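Local coordinates for protein disulfide-isomerase A4 (Rattus norvegicus, PDB 3EC3) that catalyses the rearrangement of disulfide bonds in proteins within the endoplasmic reticulum, this fragment being its noncatalytic b and b' thioredoxin-like domains, at residues A[130-142]-A[192-204]. The protein carries 1 engineered substitution. Sequence-based numbering, arbitrary orientation.
Sequences YSKRPLVVVYYSV and GGDVNAAILDESG. Engineered in segment 192-204: G193 (natural residue Glu).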
ATOM      1  N   TYR A 130      -2.282  -0.677   8.031  1.00 20.90           N
ATOM      2  CA  TYR A 130      -3.700  -0.949   7.773  1.00 20.68           C
ATOM      3  C   TYR A 130      -4.602  -0.620   8.953  1.00 21.50           C
ATOM      4  O   TYR A 130      -5.455  -1.434   9.348  1.00 20.25           O
ATOM      5  CB  TYR A 130      -3.891  -2.359   7.266  1.00 19.77           C
ATOM      6  CG  TYR A 130      -3.428  -2.448   5.827  1.00 18.65           C
ATOM      7  CD1 TYR A 130      -2.206  -3.003   5.511  1.00 18.87           C
ATOM      8  CD2 TYR A 130      -4.217  -1.921   4.800  1.00 19.86           C
ATOM      9  CE1 TYR A 130      -1.748  -3.073   4.166  1.00 18.87           C
ATOM     10  CE2 TYR A 130      -3.784  -1.978   3.459  1.00 21.01           C
ATOM     11  CZ  TYR A 130      -2.564  -2.577   3.161  1.00 19.69           C
ATOM     12  OH  TYR A 130      -2.154  -2.585   1.857  1.00 19.93           O
ATOM     13  N   SER A 131      -4.412   0.605   9.441  1.00 21.94           N
ATOM     14  CA  SER A 131      -5.160   1.152  10.548  1.00 23.17           C
ATOM     15  C   SER A 131      -6.394   1.871  10.070  1.00 23.25           C
ATOM     16  O   SER A 131      -7.373   1.928  10.805  1.00 23.89           O
ATOM     17  CB  SER A 131      -4.291   2.124  11.330  1.00 22.76           C
ATOM     18  OG  SER A 131      -4.215   1.662  12.645  1.00 27.24           O
ATOM     19  N   LYS A 132      -6.380   2.396   8.842  1.00 23.81           N
ATOM     20  CA  LYS A 132      -7.522   3.179   8.363  1.00 24.73           C
ATOM     21  C   LYS A 132      -8.746   2.282   8.192  1.00 23.35           C
ATOM     22  O   LYS A 132      -8.614   1.128   7.802  1.00 23.29           O
ATOM     23  CB  LYS A 132      -7.201   3.946   7.070  1.00 25.35           C
ATOM     24  CG  LYS A 132      -8.241   5.058   6.787  1.00 28.57           C
ATOM     25  CD  LYS A 132      -7.795   6.044   5.709  1.00 27.91           C
ATOM     26  CE  LYS A 132      -8.836   7.181   5.596  1.00 31.52           C
ATOM     27  NZ  LYS A 132      -8.440   8.138   4.511  1.00 36.83           N
ATOM     28  N   ARG A 133      -9.929   2.818   8.495  1.00 22.09           N
ATOM     29  CA  ARG A 133     -11.204   2.101   8.331  1.00 21.43           C
ATOM     30  C   ARG A 133     -12.217   3.011   7.603  1.00 21.42           C
ATOM     31  O   ARG A 133     -12.129   4.264   7.698  1.00 21.34           O
ATOM     32  CB  ARG A 133     -11.799   1.665   9.691  1.00 22.08           C
ATOM     33  CG  ARG A 133     -10.900   0.851  10.573  1.00 21.15           C
ATOM     34  CD  ARG A 133     -11.008  -0.627  10.251  1.00 22.48           C
ATOM     35  NE  ARG A 133     -10.100  -1.449  11.048  1.00 22.44           N
ATOM     36  CZ  ARG A 133      -8.800  -1.610  10.799  1.00 25.91           C
ATOM     37  NH1 ARG A 133      -8.223  -1.005   9.769  1.00 23.33           N
ATOM     38  NH2 ARG A 133      -8.076  -2.401  11.576  1.00 27.19           N
ATOM     39  N   PRO A 134     -13.181   2.400   6.884  1.00 20.09           N
ATOM     40  CA  PRO A 134     -13.337   0.943   6.657  1.00 19.92           C
ATOM     41  C   PRO A 134     -12.229   0.266   5.807  1.00 19.18           C
ATOM     42  O   PRO A 134     -11.678   0.879   4.894  1.00 20.37           O
ATOM     43  CB  PRO A 134     -14.682   0.830   5.927  1.00 18.99           C
ATOM     44  CG  PRO A 134     -15.409   2.124   6.229  1.00 19.82           C
ATOM     45  CD  PRO A 134     -14.281   3.161   6.275  1.00 20.69           C
ATOM     46  N   LEU A 135     -11.955  -0.998   6.103  1.00 19.28           N
ATOM     47  CA  LEU A 135     -10.924  -1.771   5.411  1.00 18.59           C
ATOM     48  C   LEU A 135     -11.558  -3.044   4.849  1.00 19.22           C
ATOM     49  O   LEU A 135     -12.184  -3.830   5.598  1.00 19.34           O
ATOM     50  CB  LEU A 135      -9.793  -2.125   6.374  1.00 17.14           C
ATOM     51  CG  LEU A 135      -8.796  -3.193   5.909  1.00 16.23           C
ATOM     52  CD1 LEU A 135      -7.941  -2.705   4.726  1.00 15.34           C
ATOM     53  CD2 LEU A 135      -7.911  -3.565   7.106  1.00 12.85           C
ATOM     54  N   VAL A 136     -11.415  -3.239   3.540  1.00 18.29           N
ATOM     55  CA  VAL A 136     -11.945  -4.435   2.882  1.00 17.57           C
ATOM     56  C   VAL A 136     -10.769  -5.408   2.781  1.00 18.18           C
ATOM     57  O   VAL A 136      -9.767  -5.056   2.205  1.00 18.07           O
ATOM     58  CB  VAL A 136     -12.535  -4.111   1.486  1.00 16.88           C
ATOM     59  CG1 VAL A 136     -13.078  -5.414   0.784  1.00 18.45           C
ATOM     60  CG2 VAL A 136     -13.639  -3.046   1.587  1.00 17.30           C
ATOM     61  N   VAL A 137     -10.868  -6.599   3.378  1.00 17.84           N
ATOM     62  CA  VAL A 137      -9.797  -7.601   3.314  1.00 18.61           C
ATOM     63  C   VAL A 137     -10.191  -8.825   2.504  1.00 18.32           C
ATOM     64  O   VAL A 137     -11.252  -9.391   2.737  1.00 18.64           O
ATOM     65  CB  VAL A 137      -9.381  -8.088   4.717  1.00 18.08           C
ATOM     66  CG1 VAL A 137      -8.121  -9.044   4.581  1.00 19.70           C
ATOM     67  CG2 VAL A 137      -9.055  -6.878   5.635  1.00 17.37           C
ATOM     68  N   VAL A 138      -9.335  -9.234   1.559  1.00 19.16           N
ATOM     69  CA  VAL A 138      -9.558 -10.442   0.768  1.00 18.73           C
ATOM     70  C   VAL A 138      -8.499 -11.496   1.149  1.00 19.59           C
ATOM     71  O   VAL A 138      -7.286 -11.285   0.990  1.00 18.67           O
ATOM     72  CB  VAL A 138      -9.607 -10.152  -0.762  1.00 18.05           C
ATOM     73  CG1 VAL A 138      -9.715 -11.442  -1.587  1.00 18.97           C
ATOM     74  CG2 VAL A 138     -10.785  -9.193  -1.096  1.00 20.03           C
ATOM     75  N   TYR A 139      -8.982 -12.633   1.662  1.00 19.87           N
ATOM     76  CA  TYR A 139      -8.114 -13.672   2.203  1.00 20.06           C
ATOM     77  C   TYR A 139      -7.917 -14.846   1.236  1.00 20.06           C
ATOM     78  O   TYR A 139      -8.886 -15.412   0.713  1.00 20.14           O
ATOM     79  CB  TYR A 139      -8.721 -14.251   3.488  1.00 20.64           C
ATOM     80  CG  TYR A 139      -8.999 -13.257   4.595  1.00 20.33           C
ATOM     81  CD1 TYR A 139     -10.241 -12.652   4.708  1.00 20.80           C
ATOM     82  CD2 TYR A 139      -8.034 -12.958   5.553  1.00 21.84           C
ATOM     83  CE1 TYR A 139     -10.522 -11.751   5.743  1.00 21.58           C
ATOM     84  CE2 TYR A 139      -8.307 -12.039   6.596  1.00 21.12           C
ATOM     85  CZ  TYR A 139      -9.554 -11.447   6.667  1.00 22.60           C
ATOM     86  OH  TYR A 139      -9.862 -10.548   7.671  1.00 23.87           O
ATOM     87  N   TYR A 140      -6.671 -15.235   1.053  1.00 19.69           N
ATOM     88  CA  TYR A 140      -6.327 -16.404   0.256  1.00 20.73           C
ATOM     89  C   TYR A 140      -4.873 -16.792   0.468  1.00 20.14           C
ATOM     90  O   TYR A 140      -4.227 -16.291   1.365  1.00 20.26           O
ATOM     91  CB  TYR A 140      -6.661 -16.234  -1.246  1.00 19.48           C
ATOM     92  CG  TYR A 140      -5.943 -15.115  -1.995  1.00 20.84           C
ATOM     93  CD1 TYR A 140      -6.424 -13.799  -1.949  1.00 18.97           C
ATOM     94  CD2 TYR A 140      -4.832 -15.390  -2.802  1.00 19.75           C
ATOM     95  CE1 TYR A 140      -5.809 -12.782  -2.673  1.00 18.80           C
ATOM     96  CE2 TYR A 140      -4.187 -14.372  -3.530  1.00 20.53           C
ATOM     97  CZ  TYR A 140      -4.698 -13.070  -3.450  1.00 19.42           C
ATOM     98  OH  TYR A 140      -4.108 -12.076  -4.163  1.00 18.76           O
ATOM     99  N   SER A 141      -4.356 -17.695  -0.359  1.00 20.86           N
ATOM    100  CA  SER A 141      -2.947 -18.068  -0.252  1.00 20.83           C
ATOM    101  C   SER A 141      -2.089 -17.052  -0.987  1.00 20.92           C
ATOM    102  O   SER A 141      -2.041 -17.051  -2.223  1.00 22.98           O
ATOM    103  CB  SER A 141      -2.726 -19.503  -0.788  1.00 21.54           C
ATOM    104  OG  SER A 141      -1.353 -19.828  -0.800  1.00 23.35           O
ATOM    105  N   VAL A 142      -1.420 -16.167  -0.243  1.00 20.02           N
ATOM    106  CA  VAL A 142      -0.704 -15.024  -0.867  1.00 19.35           C
ATOM    107  C   VAL A 142       0.768 -15.375  -0.969  1.00 19.13           C
ATOM    108  O   VAL A 142       1.398 -15.640   0.041  1.00 19.35           O
ATOM    109  CB  VAL A 142      -0.911 -13.702  -0.038  1.00 20.52           C
ATOM    110  CG1 VAL A 142      -0.014 -12.563  -0.588  1.00 17.85           C
ATOM    111  CG2 VAL A 142      -2.390 -13.288  -0.099  1.00 19.84           C
ATOM    112  N   GLY A 192     -16.084 -23.642   1.796  1.00 50.09           N
ATOM    113  CA  GLY A 192     -15.446 -24.502   0.795  1.00 49.42           C
ATOM    114  C   GLY A 192     -14.766 -23.758  -0.345  1.00 49.19           C
ATOM    115  O   GLY A 192     -14.488 -24.350  -1.396  1.00 49.42           O
ATOM    116  N   GLY A 193     -14.488 -22.470  -0.132  1.00 48.22           N
ATOM    117  CA  GLY A 193     -13.941 -21.593  -1.170  1.00 47.06           C
ATOM    118  C   GLY A 193     -12.507 -21.197  -0.900  1.00 45.70           C
ATOM    119  O   GLY A 193     -12.134 -20.976   0.241  1.00 46.21           O
ATOM    120  N   ASP A 194     -11.703 -21.112  -1.957  1.00 44.16           N
ATOM    121  CA  ASP A 194     -10.295 -20.738  -1.835  1.00 42.58           C
ATOM    122  C   ASP A 194     -10.050 -19.275  -1.498  1.00 40.86           C
ATOM    123  O   ASP A 194      -8.940 -18.919  -1.103  1.00 40.38           O
ATOM    124  CB  ASP A 194      -9.531 -21.083  -3.113  1.00 42.96           C
ATOM    125  CG  ASP A 194      -9.360 -22.556  -3.289  1.00 44.27           C
ATOM    126  OD1 ASP A 194     -10.155 -23.298  -2.678  1.00 45.82           O
ATOM    127  OD2 ASP A 194      -8.441 -22.973  -4.022  1.00 45.42           O
ATOM    128  N   VAL A 195     -11.072 -18.440  -1.668  1.00 38.74           N
ATOM    129  CA  VAL A 195     -10.934 -16.989  -1.467  1.00 37.81           C
ATOM    130  C   VAL A 195     -12.114 -16.478  -0.668  1.00 37.37           C
ATOM    131  O   VAL A 195     -13.248 -16.804  -0.975  1.00 37.58           O
ATOM    132  CB  VAL A 195     -10.861 -16.225  -2.812  1.00 37.69           C
ATOM    133  CG1 VAL A 195     -10.568 -14.750  -2.561  1.00 37.36           C
ATOM    134  CG2 VAL A 195      -9.774 -16.833  -3.731  1.00 36.16           C
ATOM    135  N   ASN A 196     -11.850 -15.674   0.351  1.00 37.28           N
ATOM    136  CA  ASN A 196     -12.908 -15.166   1.234  1.00 36.66           C
ATOM    137  C   ASN A 196     -12.711 -13.688   1.494  1.00 37.09           C
ATOM    138  O   ASN A 196     -11.618 -13.167   1.237  1.00 35.80           O
ATOM    139  CB  ASN A 196     -12.876 -15.940   2.547  1.00 36.85           C
ATOM    140  CG  ASN A 196     -13.430 -17.333   2.399  1.00 36.82           C
ATOM    141  OD1 ASN A 196     -14.641 -17.512   2.312  1.00 38.08           O
ATOM    142  ND2 ASN A 196     -12.552 -18.328   2.359  1.00 36.30           N
ATOM    143  N   ALA A 197     -13.752 -12.996   1.976  1.00 36.21           N
ATOM    144  CA  ALA A 197     -13.634 -11.536   2.154  1.00 36.40           C
ATOM    145  C   ALA A 197     -14.361 -11.049   3.400  1.00 36.29           C
ATOM    146  O   ALA A 197     -15.386 -11.612   3.790  1.00 36.17           O
ATOM    147  CB  ALA A 197     -14.133 -10.791   0.905  1.00 35.74           C
ATOM    148  N   ALA A 198     -13.791 -10.023   4.023  1.00 36.83           N
ATOM    149  CA  ALA A 198     -14.406  -9.353   5.163  1.00 36.75           C
ATOM    150  C   ALA A 198     -14.261  -7.827   5.072  1.00 36.75           C
ATOM    151  O   ALA A 198     -13.409  -7.297   4.332  1.00 37.29           O
ATOM    152  CB  ALA A 198     -13.830  -9.905   6.487  1.00 36.74           C
ATOM    153  N   ILE A 199     -15.099  -7.123   5.821  1.00 36.50           N
ATOM    154  CA  ILE A 199     -14.939  -5.703   6.011  1.00 36.18           C
ATOM    155  C   ILE A 199     -14.780  -5.388   7.493  1.00 36.79           C
ATOM    156  O   ILE A 199     -15.587  -5.820   8.308  1.00 35.03           O
ATOM    157  CB  ILE A 199     -16.143  -4.912   5.426  1.00 36.38           C
ATOM    158  CG1 ILE A 199     -16.264  -5.200   3.923  1.00 37.56           C
ATOM    159  CG2 ILE A 199     -15.992  -3.388   5.761  1.00 36.38           C
ATOM    160  CD1 ILE A 199     -17.339  -4.485   3.189  1.00 38.21           C
ATOM    161  N   LEU A 200     -13.748  -4.622   7.832  1.00 37.25           N
ATOM    162  CA  LEU A 200     -13.626  -4.057   9.180  1.00 38.76           C
ATOM    163  C   LEU A 200     -14.110  -2.589   9.167  1.00 38.62           C
ATOM    164  O   LEU A 200     -13.592  -1.776   8.389  1.00 38.26           O
ATOM    165  CB  LEU A 200     -12.167  -4.129   9.672  1.00 38.90           C
ATOM    166  CG  LEU A 200     -11.252  -5.334   9.385  1.00 40.06           C
ATOM    167  CD1 LEU A 200     -10.035  -5.329  10.308  1.00 38.58           C
ATOM    168  CD2 LEU A 200     -12.001  -6.661   9.492  1.00 43.11           C
ATOM    169  N   ASP A 201     -15.088  -2.238  10.014  1.00 39.15           N
ATOM    170  CA  ASP A 201     -15.575  -0.848  10.032  1.00 39.42           C
ATOM    171  C   ASP A 201     -14.962   0.034  11.112  1.00 39.90           C
ATOM    172  O   ASP A 201     -14.206  -0.436  11.981  1.00 40.17           O
ATOM    173  CB  ASP A 201     -17.114  -0.742  10.015  1.00 39.49           C
ATOM    174  CG  ASP A 201     -17.740  -0.968  11.379  1.00 40.51           C
ATOM    175  OD1 ASP A 201     -16.992  -1.200  12.361  1.00 42.25           O
ATOM    176  OD2 ASP A 201     -18.988  -0.911  11.476  1.00 39.21           O
ATOM    177  N   GLU A 202     -15.340   1.311  11.065  1.00 40.33           N
ATOM    178  CA  GLU A 202     -14.764   2.360  11.880  1.00 40.70           C
ATOM    179  C   GLU A 202     -15.119   2.185  13.351  1.00 40.97           C
ATOM    180  O   GLU A 202     -14.460   2.760  14.213  1.00 41.10           O
ATOM    181  CB  GLU A 202     -15.306   3.693  11.397  1.00 41.35           C
ATOM    182  CG  GLU A 202     -14.249   4.679  10.964  1.00 43.81           C
ATOM    183  CD  GLU A 202     -14.648   5.438   9.702  1.00 45.17           C
ATOM    184  OE1 GLU A 202     -15.625   5.039   9.030  1.00 44.99           O
ATOM    185  OE2 GLU A 202     -13.972   6.436   9.383  1.00 47.44           O
ATOM    186  N   SER A 203     -16.158   1.397  13.634  1.00 40.85           N
ATOM    187  CA  SER A 203     -16.654   1.225  15.015  1.00 40.82           C
ATOM    188  C   SER A 203     -16.048   0.033  15.747  1.00 40.80           C
ATOM    189  O   SER A 203     -16.173  -0.092  16.967  1.00 40.65           O
ATOM    190  CB  SER A 203     -18.188   1.120  15.047  1.00 40.79           C
ATOM    191  OG  SER A 203     -18.791   2.176  14.332  1.00 39.73           O
ATOM    192  N   GLY A 204     -15.414  -0.854  14.998  1.00 40.65           N
ATOM    193  CA  GLY A 204     -14.804  -2.043  15.586  1.00 40.84           C
ATOM    194  C   GLY A 204     -15.562  -3.309  15.255  1.00 40.50           C
ATOM    195  O   GLY A 204     -15.214  -4.385  15.740  1.00 41.18           O
TER
HETATM  196  O   HOH W   1      -5.806 -19.334  -2.288  1.00 45.99           O
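Antiparallel pairing of L135–Y139 with N196–L200 joins two neighbouring strands in the mixed five-stranded sheet of the second thioredoxin-like domain, just after the cis peptide bond preceding P134. The strand directions differ by 157°, and three hydrogen-bonded pairs, L135–L200, V137–A198 and Y139–N196, each exchange two backbone bonds. The shortest runs from Y139 N to N196 O at 2.7 Å. Its mate, from N196 N to Y139 O, is 3.0 Å long. On the face with V136, V138, A197 and I199, V136 CG2 lies alongside I199 CG1 at 4.1 Å; farther on, V138 CG1 meets V195 CG1 at 3.6 Å, the two side chains lying obliquely to each other. Helix 216-227 covers this face at I199 through F222 and F226.

The other face carries Y139, whose CG stands anti to its carbonyl carbon (chi1 -57°). A198 CB thereby meets the ring edge at CE1, 3.9 Å away, while V137 CG1 lies over one ring face near the rim; the phenol OH is hydrogen-bonded to E182 OE2. At the strand's entry, R133 folds back through a bend at chi2 (-87°), laying one guanidinium face against L200 CD1, with NH2 3.7 Å from that carbon. R133 NH1 bridges two carbonyls of the preceding loop, donating to Y130 O at 2.8 Å, almost straight, and to K132 O; both acceptors lie near the guanidinium plane but are approached from above their carbonyl planes. With an alanine in place of R133, L200 CD1 would probably lose its contact with the guanidinium, and the carbonyls of Y130 and K132 their shared donor.

Six backbone bonds thus satisfy the buried N-H and C=O groups of the hydrogen-bonded pairs, apolar contacts flank them, and R133 links the 130-133 loop to the strand through NH1.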